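Local coordinates for protein oxidoreductase, zinc-binding dehydrogenase family (Myxococcus xanthus, PDB 5K1S) that is a zinc-binding medium-chain reductase, AibC, involved in an alternative de novo route to isovaleryl coenzyme A, and forms a homotetramer, at residues V21-F26 with A75-E80. Residues are numbered along the deposited sequence; the frame is centred on the assembly and turned at random.
Sequences VVLRSF and AILGHE. With ZN (zinc ion), chain F.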
ATOM      1  N   VAL A  21     -14.640  -4.580  36.871  1.00 58.20           N
ATOM      2  CA  VAL A  21     -13.304  -5.148  37.004  1.00 58.65           C
ATOM      3  C   VAL A  21     -12.295  -4.012  36.916  1.00 57.98           C
ATOM      4  O   VAL A  21     -12.255  -3.273  35.926  1.00 57.18           O
ATOM      5  CB  VAL A  21     -13.049  -6.211  35.929  1.00 59.11           C
ATOM      6  CG1 VAL A  21     -11.598  -6.671  35.949  1.00 59.49           C
ATOM      7  CG2 VAL A  21     -13.979  -7.393  36.138  1.00 60.18           C
ATOM      8  N   VAL A  22     -11.480  -3.866  37.955  1.00 55.30           N
ATOM      9  CA  VAL A  22     -10.512  -2.782  38.051  1.00 54.94           C
ATOM     10  C   VAL A  22      -9.110  -3.369  38.004  1.00 55.39           C
ATOM     11  O   VAL A  22      -8.856  -4.452  38.546  1.00 56.22           O
ATOM     12  CB  VAL A  22     -10.716  -1.954  39.335  1.00 55.10           C
ATOM     13  CG1 VAL A  22      -9.794  -0.740  39.336  1.00 54.64           C
ATOM     14  CG2 VAL A  22     -12.170  -1.524  39.465  1.00 54.73           C
ATOM     15  N   LEU A  23      -8.204  -2.650  37.348  1.00 51.46           N
ATOM     16  CA  LEU A  23      -6.792  -3.008  37.273  1.00 51.98           C
ATOM     17  C   LEU A  23      -6.007  -1.918  37.990  1.00 52.23           C
ATOM     18  O   LEU A  23      -5.908  -0.791  37.493  1.00 51.83           O
ATOM     19  CB  LEU A  23      -6.340  -3.147  35.820  1.00 51.68           C
ATOM     20  CG  LEU A  23      -4.878  -3.544  35.602  1.00 52.20           C
ATOM     21  CD1 LEU A  23      -4.662  -5.002  35.969  1.00 53.69           C
ATOM     22  CD2 LEU A  23      -4.461  -3.273  34.165  1.00 51.81           C
ATOM     23  N   ARG A  24      -5.454  -2.248  39.155  1.00 54.25           N
ATOM     24  CA  ARG A  24      -4.714  -1.281  39.954  1.00 54.89           C
ATOM     25  C   ARG A  24      -3.204  -1.402  39.795  1.00 55.77           C
ATOM     26  O   ARG A  24      -2.477  -0.534  40.288  1.00 56.29           O
ATOM     27  CB  ARG A  24      -5.095  -1.423  41.432  1.00 56.36           C
ATOM     28  CG  ARG A  24      -6.584  -1.234  41.673  1.00 55.57           C
ATOM     29  CD  ARG A  24      -6.922  -0.980  43.130  1.00 56.96           C
ATOM     30  NE  ARG A  24      -8.310  -0.543  43.273  1.00 56.01           N
ATOM     31  CZ  ARG A  24      -8.723   0.716  43.137  1.00 54.96           C
ATOM     32  NH1 ARG A  24      -7.858   1.682  42.857  1.00 54.78           N
ATOM     33  NH2 ARG A  24     -10.008   1.013  43.277  1.00 54.22           N
ATOM     34  N   SER A  25      -2.717  -2.441  39.120  1.00 53.95           N
ATOM     35  CA  SER A  25      -1.302  -2.540  38.786  1.00 54.36           C
ATOM     36  C   SER A  25      -1.154  -3.407  37.545  1.00 54.16           C
ATOM     37  O   SER A  25      -1.693  -4.516  37.494  1.00 54.26           O
ATOM     38  CB  SER A  25      -0.486  -3.123  39.948  1.00 55.30           C
ATOM     39  OG  SER A  25      -0.819  -4.480  40.190  1.00 55.67           O
ATOM     40  N   PHE A  26      -0.437  -2.896  36.548  1.00 57.54           N
ATOM     41  CA  PHE A  26      -0.184  -3.674  35.345  1.00 57.34           C
ATOM     42  C   PHE A  26       0.589  -4.940  35.694  1.00 59.20           C
ATOM     43  O   PHE A  26       1.453  -4.934  36.574  1.00 60.52           O
ATOM     44  CB  PHE A  26       0.601  -2.845  34.329  1.00 56.48           C
ATOM     45  CG  PHE A  26      -0.096  -1.583  33.906  1.00 54.90           C
ATOM     46  CD1 PHE A  26      -1.256  -1.635  33.152  1.00 53.74           C
ATOM     47  CD2 PHE A  26       0.420  -0.345  34.248  1.00 54.78           C
ATOM     48  CE1 PHE A  26      -1.895  -0.477  32.758  1.00 52.47           C
ATOM     49  CE2 PHE A  26      -0.214   0.817  33.855  1.00 53.58           C
ATOM     50  CZ  PHE A  26      -1.374   0.750  33.107  1.00 52.42           C
ATOM     51  N   ALA A  75      -7.600   1.337  36.233  1.00 43.30           N
ATOM     52  CA  ALA A  75      -8.119   1.367  34.874  1.00 41.74           C
ATOM     53  C   ALA A  75      -9.210   0.323  34.694  1.00 41.62           C
ATOM     54  O   ALA A  75      -9.105  -0.798  35.202  1.00 41.80           O
ATOM     55  CB  ALA A  75      -7.002   1.123  33.850  1.00 41.38           C
ATOM     56  N   ILE A  76     -10.254   0.707  33.967  1.00 47.13           N
ATOM     57  CA  ILE A  76     -11.294  -0.207  33.512  1.00 46.62           C
ATOM     58  C   ILE A  76     -11.019  -0.479  32.039  1.00 45.78           C
ATOM     59  O   ILE A  76     -11.119   0.425  31.204  1.00 45.57           O
ATOM     60  CB  ILE A  76     -12.696   0.377  33.725  1.00 46.78           C
ATOM     61  CG1 ILE A  76     -12.958   0.597  35.219  1.00 47.92           C
ATOM     62  CG2 ILE A  76     -13.761  -0.538  33.120  1.00 46.54           C
ATOM     63  CD1 ILE A  76     -14.220   1.391  35.515  1.00 48.31           C
ATOM     64  N   LEU A  77     -10.668  -1.717  31.717  1.00 40.66           N
ATOM     65  CA  LEU A  77     -10.267  -2.069  30.365  1.00 40.35           C
ATOM     66  C   LEU A  77     -11.482  -2.456  29.525  1.00 40.35           C
ATOM     67  O   LEU A  77     -12.598  -2.607  30.027  1.00 40.60           O
ATOM     68  CB  LEU A  77      -9.254  -3.215  30.393  1.00 40.37           C
ATOM     69  CG  LEU A  77      -8.141  -3.122  31.442  1.00 40.53           C
ATOM     70  CD1 LEU A  77      -7.104  -4.212  31.204  1.00 40.56           C
ATOM     71  CD2 LEU A  77      -7.483  -1.746  31.454  1.00 40.44           C
ATOM     72  N   GLY A  78     -11.249  -2.614  28.225  1.00 41.71           N
ATOM     73  CA  GLY A  78     -12.270  -3.105  27.320  1.00 42.08           C
ATOM     74  C   GLY A  78     -12.744  -2.062  26.333  1.00 42.06           C
ATOM     75  O   GLY A  78     -13.159  -0.967  26.726  1.00 41.95           O
ATOM     76  N   HIS A  79     -12.695  -2.393  25.043  1.00 47.48           N
ATOM     77  CA  HIS A  79     -13.135  -1.492  23.987  1.00 47.97           C
ATOM     78  C   HIS A  79     -14.231  -2.086  23.114  1.00 48.74           C
ATOM     79  O   HIS A  79     -14.639  -1.445  22.137  1.00 49.37           O
ATOM     80  CB  HIS A  79     -11.944  -1.088  23.104  1.00 48.53           C
ATOM     81  CG  HIS A  79     -11.337  -2.225  22.340  1.00 48.91           C
ATOM     82  ND1 HIS A  79     -10.075  -2.708  22.606  1.00 48.62           N
ATOM     83  CD2 HIS A  79     -11.817  -2.967  21.315  1.00 49.83           C
ATOM     84  CE1 HIS A  79      -9.804  -3.702  21.779  1.00 49.28           C
ATOM     85  NE2 HIS A  79     -10.845  -3.880  20.986  1.00 50.08           N
ATOM     86  N   GLU A  80     -14.724  -3.279  23.438  1.00 54.42           N
ATOM     87  CA  GLU A  80     -15.644  -4.006  22.574  1.00 56.42           C
ATOM     88  C   GLU A  80     -16.967  -4.218  23.301  1.00 56.91           C
ATOM     89  O   GLU A  80     -17.413  -5.354  23.480  1.00 58.11           O
ATOM     90  CB  GLU A  80     -15.014  -5.340  22.162  1.00 57.28           C
ATOM     91  CG  GLU A  80     -15.319  -5.773  20.739  1.00 59.30           C
ATOM     92  CD  GLU A  80     -14.522  -7.005  20.336  1.00 60.04           C
ATOM     93  OE1 GLU A  80     -13.684  -7.462  21.143  1.00 58.76           O
ATOM     94  OE2 GLU A  80     -14.725  -7.515  19.213  1.00 62.02           O
TER
HETATM   95 ZN    ZN F 402     -10.007  -5.091  19.612  1.00 70.31          ZN
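Leu23 and Ala75 form a single antiparallel bridge, a hydrogen-bonded pair, in the GroES-like domain of this medium-chain reductase, joining strand 17-23 to the loop that leads from helix 58-64 to strand 80-88. Leu23 N donates a hydrogen bond to Ala75 O at 3.0 Å, in the carbonyl plane and fairly straight at 152°. The return bond, Ala75 N to Leu23 O, is as short but more bent, its donor tilted 28° from the carbonyl plane. Beside this pair the CB of Leu23 is directed at the loop. With CG anti to the backbone N (chi1 -179°), Leu23 CD2 comes within 4.1 Å of Leu77 CD1. The two leucines meet obliquely, methyl against methyl, and Asn63 and Arg64 of helix 58-64 also touch Leu77. Ile76 instead lays CG1 by the carbonyl of Val21, 4.0 Å from its O, while the Val22 side chain packs on Glu35 and Met37 of the adjacent strand 32-38. Val21 and Leu77 both share backbone hydrogen bonds with Tyr138. Past Gly78, the loop delivers His79 to the zinc site completed by Cys57 and Cys166, where His79 NE2 binds the zinc ion at 2.0 Å.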